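Local coordinates for protein L-amino acid deaminase (Proteus vulgaris, PDB 5I39) that probably deaminates L-amino acids oxidatively, as a membrane-bound flavoprotein that carries flavin-adenine dinucleotide, at residues S77-Q82 with E187-V192; R104-N107 with D113-Y116; N276-L279 with I283-R286; A83-M88 with I149-R154. All blocks are in the same frame, centred on the assembly; numbering follows the deposited sequence. Where two conformers were deposited one is given.

Interaction 1 carries the bonds to the flavin. The other contacts are more distant from it. Interaction 2 is centred about 12 Å from the centre of interaction 1 and packs on its helix: Ala189 CB meets Thr114 O at 3.5 Å. Interaction 3 is centred about 18 Å from interaction 1 and reaches the flavin loop through two polar contacts. Arg286 NH2 lies 2.7 Å from Tyr80 O, and Asn276 ND2 lies 2.9 Å from Gln82 OE1. Interaction 4 continues the chain directly after Gln82, with its centre about 21 Å from that of interaction 1. It touches interaction 2, where Tyr116 CE1 meets Ala83 CB at 4.0 Å. Interactions 3 and 4 both reach the large mixed sheet but do not touch.

Interaction 1: S77-Q82 with E187-V192; sequences SRFYGQ and EVATFV. With FAD (flavin-adenine dinucleotide), chain B.
Ser77 and Phe79 make the apolar contacts with the start of helix 189-199. Ser77 CB lies 3.6 Å from Phe191 CZ, while Ser77 OG bonds to Ala72 O. The Phe79 ring presents its edge to the helix: CZ is 4.4 Å from Ala189 CB, and Thr190 OG1 also lies near the ring plane. Phe79 CG sits between its backbone N and carbonyl carbon (chi1 56°), which sends the ring to the helix while Phe79 CB stays 3.5 Å from FAD C5X. Thr190 OG1 is itself bonded to Ser76 O. Met377 of helix 376-392 touches Phe79, Ala189 and Thr190. The segment 77-82 is part of the FAD site of this protein, a member of the FAD-dependent oxidoreductase family. Its backbone reads the pyrimidine edge of the isoalloxazine. FAD O4 accepts from two amides, Gly81 N at 3.0 Å and Gln82 N at 3.0 Å. FAD N3 donates to Gln82 O at 2.8 Å, with a nearly straight N-H...O angle of 169°.

Interaction 2: R104-N107 with D113-Y116; sequences REMN and DTTY
Asn107 OD1 takes two hydrogen bonds from Thr114. The hydroxyl Thr114 OG1 donates to Asn107 OD1 at 2.7 Å, from a position tilted 18° from the carbonyl plane. The amide Thr114 N donates to Asn107 OD1 at 2.9 Å, from well above that plane. Thr114 OG1 lies between the backbone N and the carbonyl carbon (chi1 64°), which lets the hydroxyl reach the same oxygen as its own amide. The other end of the Asn107 amide adds a weak bond, from ND2 to Tyr116 O at 3.4 Å. Together these bonds limit the rotation of the Asn107 amide. A water joins the two segments farther out: it accepts from Arg104 NH1 at 3.0 Å and is bonded to Tyr116 OH. Arg104 NH1 also forms a salt bridge with Asp180. The packing is lighter. Arg104 CG lies 3.9 Å from Tyr116 CE2, and the guanidinium and ring planes are 50° apart. Met106, a selenomethionine, meets Thr114 CG2 through its CG at 3.9 Å. Its side chain, bent at chi2 and chi3, also touches Met193 of helix 189-199. Two local turns shape the loop between helix 106-110 and strand 117-123. Asp113 OD1 accepts from Thr115 N in an Asx turn, and Thr114 OG1 accepts from Tyr116 N in an ST turn.

Interaction 3: N276-L279 with I283-R286; sequences NVAL and IFFR
Strands 276-279 and 283-287 form a beta hairpin in the large mixed sheet, and Val277 pairs with Phe285 within it. The two segments run antiparallel, at 176°. Val277 N donates to Phe285 O at 2.9 Å, and Phe285 N returns a bond to Val277 O at 3.1 Å. Leu279 and Ile283 form the second hydrogen-bonded pair, with Leu279 N to Ile283 O at 2.8 Å. Val277 CB stands over one face of the Phe285 ring in a CH-pi contact, 3.7 Å from the centroid. Phe285 CG lies between its own N and carbonyl carbon (chi1 61°), and this brings a ring face against Val277 CB. Leu279 and Ile283 share that side, where helix 318-331 covers Ile283 and Phe285. On the other side Ala278 CB lies at the Phe284 ring edge, 3.6 Å from CD1. Here too Asn276 ND2 bonds to Gln82 OE1, and Arg286 bonds to Tyr80 O and salt-bridges Asp185. The hairpin thus has one apolar side and, opposite, polar groups that probably help position the flavin loop.

Interaction 4: A83-M88 with I149-R154; sequences AISYKM and IPFKTR
Ser85 OG and Thr153 OG1 are joined by one water. The water lies 2.8 Å from Ser85 OG and 2.7 Å from Thr153 OG1, and both are hydrogen bonds. The same water lies at the edge of the Tyr86 ring, close to its plane. Thr153 CG2 comes to that ring edge as well, 3.8 Å from Tyr86 CD1. The methyl stands anti to the backbone N of Thr153, and OG1 lies beside that N (chi1 -58°). Thr153 therefore offers its methyl to the tyrosine and its hydroxyl to the water. Phe151 adds a looser contact: its CE1 lies 4.4 Å from Ser85 OG, which sits at the ring edge. Thr153 N lies over the centre of one face of the Phe151 ring. Residues Ser85 to Met88 form a type II beta turn, closed by Met88 N to Ser85 O at 3.0 Å. This turn leads from strand 82-83 into helix 90-103. Glu178 of strand 175-178 touches Tyr86 and Thr153 and accepts from Ser85 N. Helix 128-143 packs on Tyr86 and Phe151. The contact joins the turn to the start of strand 153-156 through a water, the Tyr86 to Thr153 methyl contact and the looser Phe151 touch. With no direct hydrogen bond between the segments, their polar link runs through this water.

Interaction 1: S77-Q82 with E187-V192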
loop_
_atom_site.group_PDB
_atom_site.type_symbol
_atom_site.label_atom_id
_atom_site.label_comp_id
_atom_site.label_asym_id
_atom_site.label_seq_id
_atom_site.Cartn_x
_atom_site.Cartn_y
_atom_site.Cartn_z
ATOM N N SER A 77 3.221 -4.460 6.325
ATOM C CA SER A 77 3.679 -5.845 6.186
ATOM C C SER A 77 2.538 -6.858 6.282
ATOM O O SER A 77 2.798 -8.034 6.524
ATOM C CB SER A 77 4.745 -6.162 7.240
ATOM O OG SER A 77 4.218 -6.041 8.549
ATOM N N ARG A 78 1.297 -6.414 6.051
ATOM C CA ARG A 78 0.112 -7.259 6.259
ATOM C C ARG A 78 -0.853 -7.270 5.070
ATOM O O ARG A 78 -1.950 -7.829 5.151
ATOM C CB ARG A 78 -0.613 -6.817 7.537
ATOM C CG ARG A 78 0.250 -6.933 8.785
ATOM C CD ARG A 78 -0.434 -6.420 10.047
ATOM N NE ARG A 78 -1.297 -7.429 10.658
ATOM C CZ ARG A 78 -0.873 -8.506 11.327
ATOM N NH1 ARG A 78 0.426 -8.757 11.490
ATOM N NH2 ARG A 78 -1.765 -9.353 11.832
ATOM N N PHE A 79 -0.421 -6.704 3.954
ATOM C CA PHE A 79 -1.296 -6.454 2.818
ATOM C C PHE A 79 -1.461 -7.671 1.902
ATOM O O PHE A 79 -0.707 -8.629 1.979
ATOM C CB PHE A 79 -0.794 -5.223 2.054
ATOM C CG PHE A 79 0.635 -5.324 1.612
ATOM C CD1 PHE A 79 0.965 -6.062 0.492
ATOM C CD2 PHE A 79 1.654 -4.679 2.309
ATOM C CE1 PHE A 79 2.272 -6.168 0.066
ATOM C CE2 PHE A 79 2.970 -4.778 1.884
ATOM C CZ PHE A 79 3.276 -5.514 0.755
ATOM N N TYR A 80 -2.451 -7.603 1.020
ATOM C CA TYR A 80 -2.746 -8.681 0.071
ATOM C C TYR A 80 -1.690 -8.748 -1.024
ATOM O O TYR A 80 -1.231 -9.835 -1.373
ATOM C CB TYR A 80 -4.128 -8.500 -0.549
ATOM C CG TYR A 80 -4.487 -9.492 -1.639
ATOM C CD1 TYR A 80 -4.259 -10.861 -1.491
ATOM C CD2 TYR A 80 -5.073 -9.056 -2.827
ATOM C CE1 TYR A 80 -4.603 -11.760 -2.492
ATOM C CE2 TYR A 80 -5.430 -9.949 -3.828
ATOM C CZ TYR A 80 -5.191 -11.303 -3.653
ATOM O OH TYR A 80 -5.540 -12.206 -4.624
ATOM N N GLY A 81 -1.347 -7.587 -1.578
ATOM C CA GLY A 81 -0.177 -7.444 -2.445
ATOM C C GLY A 81 -0.386 -7.149 -3.907
ATOM O O GLY A 81 0.485 -7.469 -4.711
ATOM N N GLN A 82 -1.500 -6.514 -4.258
ATOM C CA GLN A 82 -1.742 -6.136 -5.649
ATOM C C GLN A 82 -1.654 -4.624 -5.833
ATOM O O GLN A 82 -2.106 -3.847 -4.986
ATOM C CB GLN A 82 -3.080 -6.682 -6.153
ATOM C CG GLN A 82 -4.328 -6.122 -5.489
ATOM C CD GLN A 82 -5.589 -6.837 -5.944
ATOM O OE1 GLN A 82 -5.617 -7.461 -7.010
ATOM N NE2 GLN A 82 -6.645 -6.742 -5.147
ATOM N N GLU A 187 6.025 -9.808 3.090
ATOM C CA GLU A 187 7.160 -10.271 3.877
ATOM C C GLU A 187 8.463 -9.571 3.487
ATOM O O GLU A 187 9.457 -9.710 4.200
ATOM C CB GLU A 187 7.330 -11.782 3.740
ATOM C CG GLU A 187 6.134 -12.593 4.230
ATOM C CD GLU A 187 4.948 -12.602 3.281
ATOM O OE1 GLU A 187 5.147 -12.502 2.050
ATOM O OE2 GLU A 187 3.806 -12.693 3.776
ATOM N N VAL A 188 8.463 -8.842 2.365
ATOM C CA VAL A 188 9.687 -8.260 1.808
ATOM C C VAL A 188 9.612 -6.767 1.471
ATOM O O VAL A 188 10.508 -6.021 1.852
ATOM C CB VAL A 188 10.134 -9.025 0.536
ATOM C CG1 VAL A 188 11.430 -8.448 -0.023
ATOM C CG2 VAL A 188 10.313 -10.506 0.828
ATOM N N ALA A 189 8.586 -6.338 0.736
ATOM C CA ALA A 189 8.644 -5.053 0.022
ATOM C C ALA A 189 8.999 -3.849 0.896
ATOM O O ALA A 189 9.938 -3.118 0.592
ATOM C CB ALA A 189 7.345 -4.800 -0.722
ATOM N N THR A 190 8.255 -3.638 1.973
ATOM C CA THR A 190 8.481 -2.445 2.795
ATOM C C THR A 190 9.803 -2.540 3.554
ATOM O O THR A 190 10.440 -1.524 3.821
ATOM C CB THR A 190 7.306 -2.185 3.742
ATOM O OG1 THR A 190 6.110 -2.144 2.964
ATOM C CG2 THR A 190 7.466 -0.855 4.476
ATOM N N PHE A 191 10.223 -3.759 3.873
ATOM C CA PHE A 191 11.499 -3.977 4.561
ATOM C C PHE A 191 12.671 -3.595 3.664
ATOM O O PHE A 191 13.610 -2.941 4.116
ATOM C CB PHE A 191 11.598 -5.419 5.058
ATOM C CG PHE A 191 10.476 -5.792 5.987
ATOM C CD1 PHE A 191 10.489 -5.383 7.318
ATOM C CD2 PHE A 191 9.373 -6.497 5.517
ATOM C CE1 PHE A 191 9.437 -5.697 8.167
ATOM C CE2 PHE A 191 8.319 -6.809 6.357
ATOM C CZ PHE A 191 8.353 -6.414 7.684
ATOM N N VAL A 192 12.607 -3.972 2.392
ATOM C CA VAL A 192 13.615 -3.535 1.425
ATOM C C VAL A 192 13.626 -2.003 1.321
ATOM O O VAL A 192 14.690 -1.388 1.302
ATOM C CB VAL A 192 13.398 -4.212 0.052
ATOM C CG1 VAL A 192 14.261 -3.583 -1.034
ATOM C CG2 VAL A 192 13.715 -5.701 0.161
HETATM P PA FAD B . 1.363 1.618 8.455
HETATM O O1A FAD B . 0.339 1.019 9.426
HETATM O O2A FAD B . 2.133 0.589 7.649
HETATM O O5B FAD B . 2.462 2.480 9.214
HETATM C C5B FAD B . 2.137 3.522 10.123
HETATM C C4B FAD B . 3.193 3.458 11.211
HETATM O O4B FAD B . 3.027 4.594 12.083
HETATM C C3B FAD B . 3.047 2.206 12.078
HETATM O O3B FAD B . 4.228 1.411 11.979
HETATM C C2B FAD B . 2.791 2.789 13.476
HETATM O O2B FAD B . 3.348 1.993 14.539
HETATM C C1B FAD B . 3.404 4.174 13.377
HETATM N N9A FAD B . 2.875 5.173 14.311
HETATM C C8A FAD B . 1.608 5.473 14.515
HETATM N N7A FAD B . 1.466 6.483 15.398
HETATM C C5A FAD B . 2.704 6.804 15.749
HETATM C C6A FAD B . 3.308 7.779 16.653
HETATM N N6A FAD B . 2.531 8.616 17.370
HETATM N N1A FAD B . 4.651 7.828 16.749
HETATM C C2A FAD B . 5.436 7.019 16.025
HETATM N N3A FAD B . 4.961 6.084 15.193
HETATM C C4A FAD B . 3.637 5.961 15.032
HETATM N N1 FAD B . -2.583 -1.700 -0.476
HETATM C C2 FAD B . -2.289 -1.997 -1.746
HETATM O O2 FAD B . -1.803 -1.099 -2.456
HETATM N N3 FAD B . -2.519 -3.236 -2.244
HETATM C C4 FAD B . -3.068 -4.238 -1.548
HETATM O O4 FAD B . -3.230 -5.343 -2.047
HETATM C C4X FAD B . -3.442 -3.990 -0.149
HETATM N N5 FAD B . -4.056 -4.914 0.638
HETATM C C5X FAD B . -4.205 -4.684 1.947
HETATM C C6 FAD B . -4.628 -5.692 2.817
HETATM C C7 FAD B . -4.729 -5.487 4.189
HETATM C C7M FAD B . -5.139 -6.613 5.112
HETATM C C8 FAD B . -4.403 -4.168 4.750
HETATM C C8M FAD B . -4.461 -3.900 6.235
HETATM C C9 FAD B . -4.002 -3.152 3.880
HETATM C C9A FAD B . -3.896 -3.356 2.509
HETATM N N10 FAD B . -3.495 -2.335 1.639
HETATM C C10 FAD B . -3.138 -2.628 0.325
HETATM C "C1'" FAD B . -3.258 -0.989 2.119
HETATM C "C2'" FAD B . -1.848 -0.719 2.510
HETATM O "O2'" FAD B . -1.338 -1.850 3.208
HETATM C "C3'" FAD B . -1.857 0.530 3.386
HETATM O "O3'" FAD B . -2.596 1.610 2.756
HETATM C "C4'" FAD B . -0.473 1.051 3.693
HETATM O "O4'" FAD B . 0.358 -0.015 4.189
HETATM C "C5'" FAD B . -0.563 2.157 4.729
HETATM O "O5'" FAD B . 0.779 2.558 5.011
HETATM P P FAD B . 1.044 3.558 6.257
HETATM O O1P FAD B . 2.514 3.850 6.266
HETATM O O2P FAD B . 0.042 4.692 6.214
HETATM O O3P FAD B . 0.572 2.680 7.540
#

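Interaction 2: R104-N107 with D113-Y116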
loop_
_atom_site.group_PDB
_atom_site.type_symbol
_atom_site.label_atom_id
_atom_site.label_comp_id
_atom_site.label_asym_id
_atom_site.label_seq_id
_atom_site.Cartn_x
_atom_site.Cartn_y
_atom_site.Cartn_z
ATOM N N ARG A 104 7.360 -0.168 -11.171
ATOM C CA ARG A 104 8.123 -0.809 -12.252
ATOM C C ARG A 104 9.584 -0.348 -12.339
ATOM O O ARG A 104 10.404 -1.029 -12.941
ATOM C CB ARG A 104 7.429 -0.615 -13.603
ATOM C CG ARG A 104 6.155 -1.426 -13.747
ATOM C CD ARG A 104 5.626 -1.410 -15.165
ATOM N NE ARG A 104 5.013 -0.143 -15.571
ATOM C CZ ARG A 104 3.726 0.181 -15.433
ATOM N NH1 ARG A 104 2.875 -0.629 -14.814
ATOM N NH2 ARG A 104 3.293 1.342 -15.908
ATOM N N GLU A 105 9.890 0.813 -11.767
ATOM C CA GLU A 105 11.260 1.310 -11.648
ATOM C C GLU A 105 11.961 0.899 -10.351
ATOM O O GLU A 105 13.149 1.177 -10.189
ATOM C CB GLU A 105 11.246 2.844 -11.703
ATOM C CG GLU A 105 10.653 3.429 -12.980
ATOM C CD GLU A 105 10.378 4.923 -12.915
ATOM O OE1 GLU A 105 10.317 5.496 -11.814
ATOM O OE2 GLU A 105 10.196 5.525 -13.987
HETATM N N MSE A 106 11.254 0.264 -9.417
HETATM C CA MSE A 106 11.735 0.190 -8.030
HETATM C C MSE A 106 12.896 -0.751 -7.829
HETATM O O MSE A 106 13.831 -0.410 -7.108
HETATM C CB MSE A 106 10.608 -0.170 -7.066
HETATM C CG MSE A 106 10.928 0.223 -5.621
HETATM SE SE MSE A 106 10.906 2.167 -5.338
HETATM C CE MSE A 106 8.957 2.403 -5.495
ATOM N N ASN A 107 12.867 -1.937 -8.430
ATOM C CA ASN A 107 14.009 -2.845 -8.282
ATOM C C ASN A 107 15.288 -2.233 -8.850
ATOM O O ASN A 107 16.367 -2.392 -8.268
ATOM C CB ASN A 107 13.742 -4.198 -8.934
ATOM C CG ASN A 107 12.661 -4.994 -8.228
ATOM O OD1 ASN A 107 12.284 -4.701 -7.094
ATOM N ND2 ASN A 107 12.168 -6.026 -8.897
ATOM N N ASP A 113 15.953 -6.760 -4.977
ATOM C CA ASP A 113 14.607 -7.197 -5.334
ATOM C C ASP A 113 13.613 -6.845 -4.220
ATOM O O ASP A 113 13.703 -7.362 -3.111
ATOM C CB ASP A 113 14.628 -8.706 -5.595
ATOM C CG ASP A 113 13.341 -9.241 -6.204
ATOM O OD1 ASP A 113 12.386 -8.469 -6.468
ATOM O OD2 ASP A 113 13.295 -10.475 -6.422
ATOM N N THR A 114 12.647 -5.989 -4.541
ATOM C CA THR A 114 11.572 -5.641 -3.610
ATOM C C THR A 114 10.461 -6.692 -3.575
ATOM O O THR A 114 9.571 -6.598 -2.731
ATOM C CB THR A 114 10.911 -4.305 -4.000
ATOM O OG1 THR A 114 10.278 -4.440 -5.282
ATOM C CG2 THR A 114 11.930 -3.170 -4.022
ATOM N N THR A 115 10.535 -7.657 -4.501
ATOM C CA THR A 115 9.471 -8.598 -4.920
ATOM C C THR A 115 8.458 -7.999 -5.893
ATOM O O THR A 115 7.572 -8.722 -6.349
ATOM C CB THR A 115 8.728 -9.351 -3.785
ATOM O OG1 THR A 115 7.867 -8.465 -3.058
ATOM C CG2 THR A 115 9.704 -10.048 -2.867
ATOM N N TYR A 116 8.590 -6.723 -6.264
ATOM C CA TYR A 116 7.652 -6.166 -7.229
ATOM C C TYR A 116 7.779 -6.899 -8.560
ATOM O O TYR A 116 8.896 -7.104 -9.059
ATOM C CB TYR A 116 7.829 -4.671 -7.468
ATOM C CG TYR A 116 6.670 -4.110 -8.273
ATOM C CD1 TYR A 116 5.444 -3.866 -7.666
ATOM C CD2 TYR A 116 6.779 -3.872 -9.642
ATOM C CE1 TYR A 116 4.359 -3.383 -8.383
ATOM C CE2 TYR A 116 5.701 -3.384 -10.371
ATOM C CZ TYR A 116 4.496 -3.134 -9.735
ATOM O OH TYR A 116 3.418 -2.629 -10.423
HETATM O O HOH W 1 3.383 -3.046 -13.141
#

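Interaction 3: N276-L279 with I283-R286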
loop_
_atom_site.group_PDB
_atom_site.type_symbol
_atom_site.label_atom_id
_atom_site.label_comp_id
_atom_site.label_asym_id
_atom_site.label_seq_id
_atom_site.Cartn_x
_atom_site.Cartn_y
_atom_site.Cartn_z
ATOM N N ASN A 276 -2.683 -13.096 -10.973
ATOM C CA ASN A 276 -3.604 -12.513 -10.012
ATOM C C ASN A 276 -4.997 -12.746 -10.588
ATOM O O ASN A 276 -5.272 -12.364 -11.730
ATOM C CB ASN A 276 -3.280 -11.020 -9.858
ATOM C CG ASN A 276 -4.179 -10.295 -8.873
ATOM O OD1 ASN A 276 -5.243 -10.775 -8.506
ATOM N ND2 ASN A 276 -3.751 -9.105 -8.459
ATOM N N VAL A 277 -5.853 -13.404 -9.809
ATOM C CA VAL A 277 -7.169 -13.837 -10.271
ATOM C C VAL A 277 -8.229 -13.386 -9.275
ATOM O O VAL A 277 -8.028 -13.483 -8.064
ATOM C CB VAL A 277 -7.191 -15.372 -10.441
ATOM C CG1 VAL A 277 -8.600 -15.905 -10.680
ATOM C CG2 VAL A 277 -6.275 -15.780 -11.585
ATOM N N ALA A 278 -9.355 -12.910 -9.805
ATOM C CA ALA A 278 -10.508 -12.490 -9.011
ATOM C C ALA A 278 -11.767 -12.990 -9.709
ATOM O O ALA A 278 -12.037 -12.610 -10.853
ATOM C CB ALA A 278 -10.539 -10.979 -8.877
ATOM N N LEU A 279 -12.524 -13.849 -9.027
ATOM C CA LEU A 279 -13.687 -14.505 -9.627
ATOM C C LEU A 279 -14.926 -14.360 -8.762
ATOM O O LEU A 279 -14.812 -14.232 -7.538
ATOM C CB LEU A 279 -13.427 -16.002 -9.824
ATOM C CG LEU A 279 -12.176 -16.377 -10.613
ATOM C CD1 LEU A 279 -11.872 -17.860 -10.484
ATOM C CD2 LEU A 279 -12.339 -15.987 -12.073
ATOM N N ILE A 283 -13.461 -15.699 -4.974
ATOM C CA ILE A 283 -12.218 -16.449 -5.186
ATOM C C ILE A 283 -11.135 -15.473 -5.646
ATOM O O ILE A 283 -11.209 -14.919 -6.747
ATOM C CB ILE A 283 -12.404 -17.592 -6.203
ATOM C CG1 ILE A 283 -13.520 -18.535 -5.728
ATOM C CG2 ILE A 283 -11.098 -18.361 -6.391
ATOM C CD1 ILE A 283 -14.012 -19.516 -6.770
ATOM N N PHE A 284 -10.133 -15.279 -4.789
ATOM C CA PHE A 284 -9.079 -14.292 -5.014
ATOM C C PHE A 284 -7.736 -14.905 -4.684
ATOM O O PHE A 284 -7.544 -15.387 -3.569
ATOM C CB PHE A 284 -9.290 -13.060 -4.128
ATOM C CG PHE A 284 -10.668 -12.484 -4.219
ATOM C CD1 PHE A 284 -11.082 -11.834 -5.373
ATOM C CD2 PHE A 284 -11.567 -12.609 -3.164
ATOM C CE1 PHE A 284 -12.364 -11.315 -5.476
ATOM C CE2 PHE A 284 -12.849 -12.089 -3.259
ATOM C CZ PHE A 284 -13.247 -11.437 -4.415
ATOM N N PHE A 285 -6.804 -14.886 -5.633
ATOM C CA PHE A 285 -5.437 -15.292 -5.332
ATOM C C PHE A 285 -4.414 -14.544 -6.163
ATOM O O PHE A 285 -4.730 -13.991 -7.222
ATOM C CB PHE A 285 -5.247 -16.808 -5.460
ATOM C CG PHE A 285 -5.502 -17.357 -6.834
ATOM C CD1 PHE A 285 -4.503 -17.362 -7.799
ATOM C CD2 PHE A 285 -6.737 -17.911 -7.152
ATOM C CE1 PHE A 285 -4.736 -17.895 -9.062
ATOM C CE2 PHE A 285 -6.979 -18.441 -8.408
ATOM C CZ PHE A 285 -5.976 -18.439 -9.364
ATOM N N ARG A 286 -3.187 -14.547 -5.655
ATOM C CA ARG A 286 -2.073 -13.822 -6.255
ATOM C C ARG A 286 -0.789 -14.595 -6.005
ATOM O O ARG A 286 -0.429 -14.842 -4.853
ATOM C CB ARG A 286 -1.947 -12.429 -5.641
ATOM C CG ARG A 286 -0.726 -11.661 -6.124
ATOM C CD ARG A 286 -0.523 -10.379 -5.356
ATOM N NE ARG A 286 -0.227 -10.599 -3.942
ATOM C CZ ARG A 286 0.960 -10.927 -3.436
ATOM N NH1 ARG A 286 2.029 -11.130 -4.208
ATOM N NH2 ARG A 286 1.066 -11.068 -2.131
#

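Interaction 4: A83-M88 with I149-R154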
loop_
_atom_site.group_PDB
_atom_site.type_symbol
_atom_site.label_atom_id
_atom_site.label_comp_id
_atom_site.label_asym_id
_atom_site.label_seq_id
_atom_site.Cartn_x
_atom_site.Cartn_y
_atom_site.Cartn_z
ATOM N N ALA A 83 -1.050 -4.229 -6.950
ATOM C CA ALA A 83 -0.935 -2.831 -7.350
ATOM C C ALA A 83 -1.773 -2.657 -8.604
ATOM O O ALA A 83 -1.376 -3.077 -9.695
ATOM C CB ALA A 83 0.516 -2.446 -7.592
ATOM N N ILE A 84 -2.957 -2.072 -8.431
ATOM C CA ILE A 84 -3.957 -2.028 -9.496
ATOM C C ILE A 84 -4.549 -0.639 -9.645
ATOM O O ILE A 84 -4.645 0.116 -8.674
ATOM C CB ILE A 84 -5.086 -3.082 -9.290
ATOM C CG1 ILE A 84 -6.035 -2.719 -8.133
ATOM C CG2 ILE A 84 -4.480 -4.465 -9.093
ATOM C CD1 ILE A 84 -7.239 -3.634 -8.008
ATOM N N SER A 85 -4.947 -0.322 -10.875
ATOM C CA SER A 85 -5.789 0.843 -11.150
ATOM C C SER A 85 -7.236 0.469 -11.470
ATOM O O SER A 85 -8.059 1.365 -11.651
ATOM C CB SER A 85 -5.214 1.651 -12.310
ATOM O OG SER A 85 -5.241 0.901 -13.512
ATOM N N TYR A 86 -7.552 -0.829 -11.501
ATOM C CA TYR A 86 -8.867 -1.316 -11.944
ATOM C C TYR A 86 -10.008 -0.684 -11.149
ATOM O O TYR A 86 -9.991 -0.719 -9.921
ATOM C CB TYR A 86 -8.942 -2.843 -11.811
ATOM C CG TYR A 86 -9.952 -3.520 -12.714
ATOM C CD1 TYR A 86 -9.834 -3.434 -14.095
ATOM C CD2 TYR A 86 -10.978 -4.314 -12.193
ATOM C CE1 TYR A 86 -10.732 -4.074 -14.934
ATOM C CE2 TYR A 86 -11.879 -4.960 -13.028
ATOM C CZ TYR A 86 -11.752 -4.832 -14.392
ATOM O OH TYR A 86 -12.623 -5.474 -15.221
ATOM N N LYS A 87 -10.971 -0.111 -11.879
ATOM C CA LYS A 87 -12.161 0.556 -11.325
ATOM C C LYS A 87 -11.877 1.819 -10.501
ATOM O O LYS A 87 -12.786 2.360 -9.876
ATOM C CB LYS A 87 -13.028 -0.418 -10.503
ATOM C CG LYS A 87 -13.725 -1.496 -11.310
ATOM C CD LYS A 87 -14.655 -2.294 -10.409
ATOM C CE LYS A 87 -15.578 -3.206 -11.193
ATOM N NZ LYS A 87 -16.516 -3.948 -10.309
HETATM N N MSE A 88 -10.644 2.322 -10.505
HETATM C CA MSE A 88 -10.360 3.509 -9.692
HETATM C C MSE A 88 -11.087 4.697 -10.280
HETATM O O MSE A 88 -11.090 4.883 -11.498
HETATM C CB MSE A 88 -8.876 3.837 -9.588
HETATM C CG MSE A 88 -8.083 2.800 -8.791
HETATM SE SE MSE A 88 -8.612 2.710 -6.904
HETATM C CE MSE A 88 -8.822 0.755 -6.827
ATOM N N ILE A 149 1.981 7.493 -19.928
ATOM C CA ILE A 149 2.222 6.101 -19.536
ATOM C C ILE A 149 1.092 5.267 -20.163
ATOM O O ILE A 149 -0.079 5.537 -19.879
ATOM C CB ILE A 149 2.214 5.931 -18.003
ATOM C CG1 ILE A 149 3.374 6.709 -17.368
ATOM C CG2 ILE A 149 2.311 4.460 -17.609
ATOM C CD1 ILE A 149 3.148 7.042 -15.910
ATOM N N PRO A 150 1.418 4.274 -21.020
ATOM C CA PRO A 150 0.346 3.530 -21.687
ATOM C C PRO A 150 -0.590 2.783 -20.736
ATOM O O PRO A 150 -0.135 2.203 -19.752
ATOM C CB PRO A 150 1.115 2.555 -22.584
ATOM C CG PRO A 150 2.373 3.284 -22.909
ATOM C CD PRO A 150 2.731 3.978 -21.629
ATOM N N PHE A 151 -1.879 2.812 -21.049
ATOM C CA PHE A 151 -2.924 2.107 -20.318
ATOM C C PHE A 151 -3.007 0.702 -20.896
ATOM O O PHE A 151 -3.004 0.538 -22.118
ATOM C CB PHE A 151 -4.225 2.884 -20.537
ATOM C CG PHE A 151 -5.426 2.391 -19.764
ATOM C CD1 PHE A 151 -5.357 2.087 -18.404
ATOM C CD2 PHE A 151 -6.671 2.329 -20.391
ATOM C CE1 PHE A 151 -6.490 1.684 -17.709
ATOM C CE2 PHE A 151 -7.803 1.933 -19.697
ATOM C CZ PHE A 151 -7.713 1.613 -18.355
ATOM N N LYS A 152 -3.066 -0.311 -20.027
ATOM C CA LYS A 152 -2.963 -1.718 -20.455
ATOM C C LYS A 152 -4.077 -2.621 -19.924
ATOM O O LYS A 152 -3.899 -3.831 -19.794
ATOM C CB LYS A 152 -1.573 -2.269 -20.097
ATOM C CG LYS A 152 -0.448 -1.496 -20.779
ATOM C CD LYS A 152 0.777 -2.332 -21.105
ATOM C CE LYS A 152 1.682 -1.622 -22.111
ATOM N NZ LYS A 152 1.534 -2.128 -23.504
ATOM N N THR A 153 -5.247 -2.038 -19.694
ATOM C CA THR A 153 -6.403 -2.770 -19.189
ATOM C C THR A 153 -7.422 -2.947 -20.303
ATOM O O THR A 153 -7.754 -1.992 -21.008
ATOM C CB THR A 153 -7.016 -2.028 -18.006
ATOM O OG1 THR A 153 -6.003 -1.894 -17.010
ATOM C CG2 THR A 153 -8.192 -2.786 -17.422
ATOM N N ARG A 154 -7.927 -4.168 -20.448
ATOM C CA ARG A 154 -8.814 -4.499 -21.554
ATOM C C ARG A 154 -9.590 -5.771 -21.260
ATOM O O ARG A 154 -9.187 -6.586 -20.422
ATOM C CB ARG A 154 -8.009 -4.645 -22.848
ATOM C CG ARG A 154 -6.909 -5.690 -22.792
ATOM C CD ARG A 154 -5.974 -5.601 -23.989
ATOM N NE ARG A 154 -4.808 -6.442 -23.738
ATOM C CZ ARG A 154 -4.754 -7.762 -23.915
ATOM N NH1 ARG A 154 -5.776 -8.437 -24.440
ATOM N NH2 ARG A 154 -3.642 -8.415 -23.592
HETATM O O HOH W 2 -6.907 -1.026 -14.648
#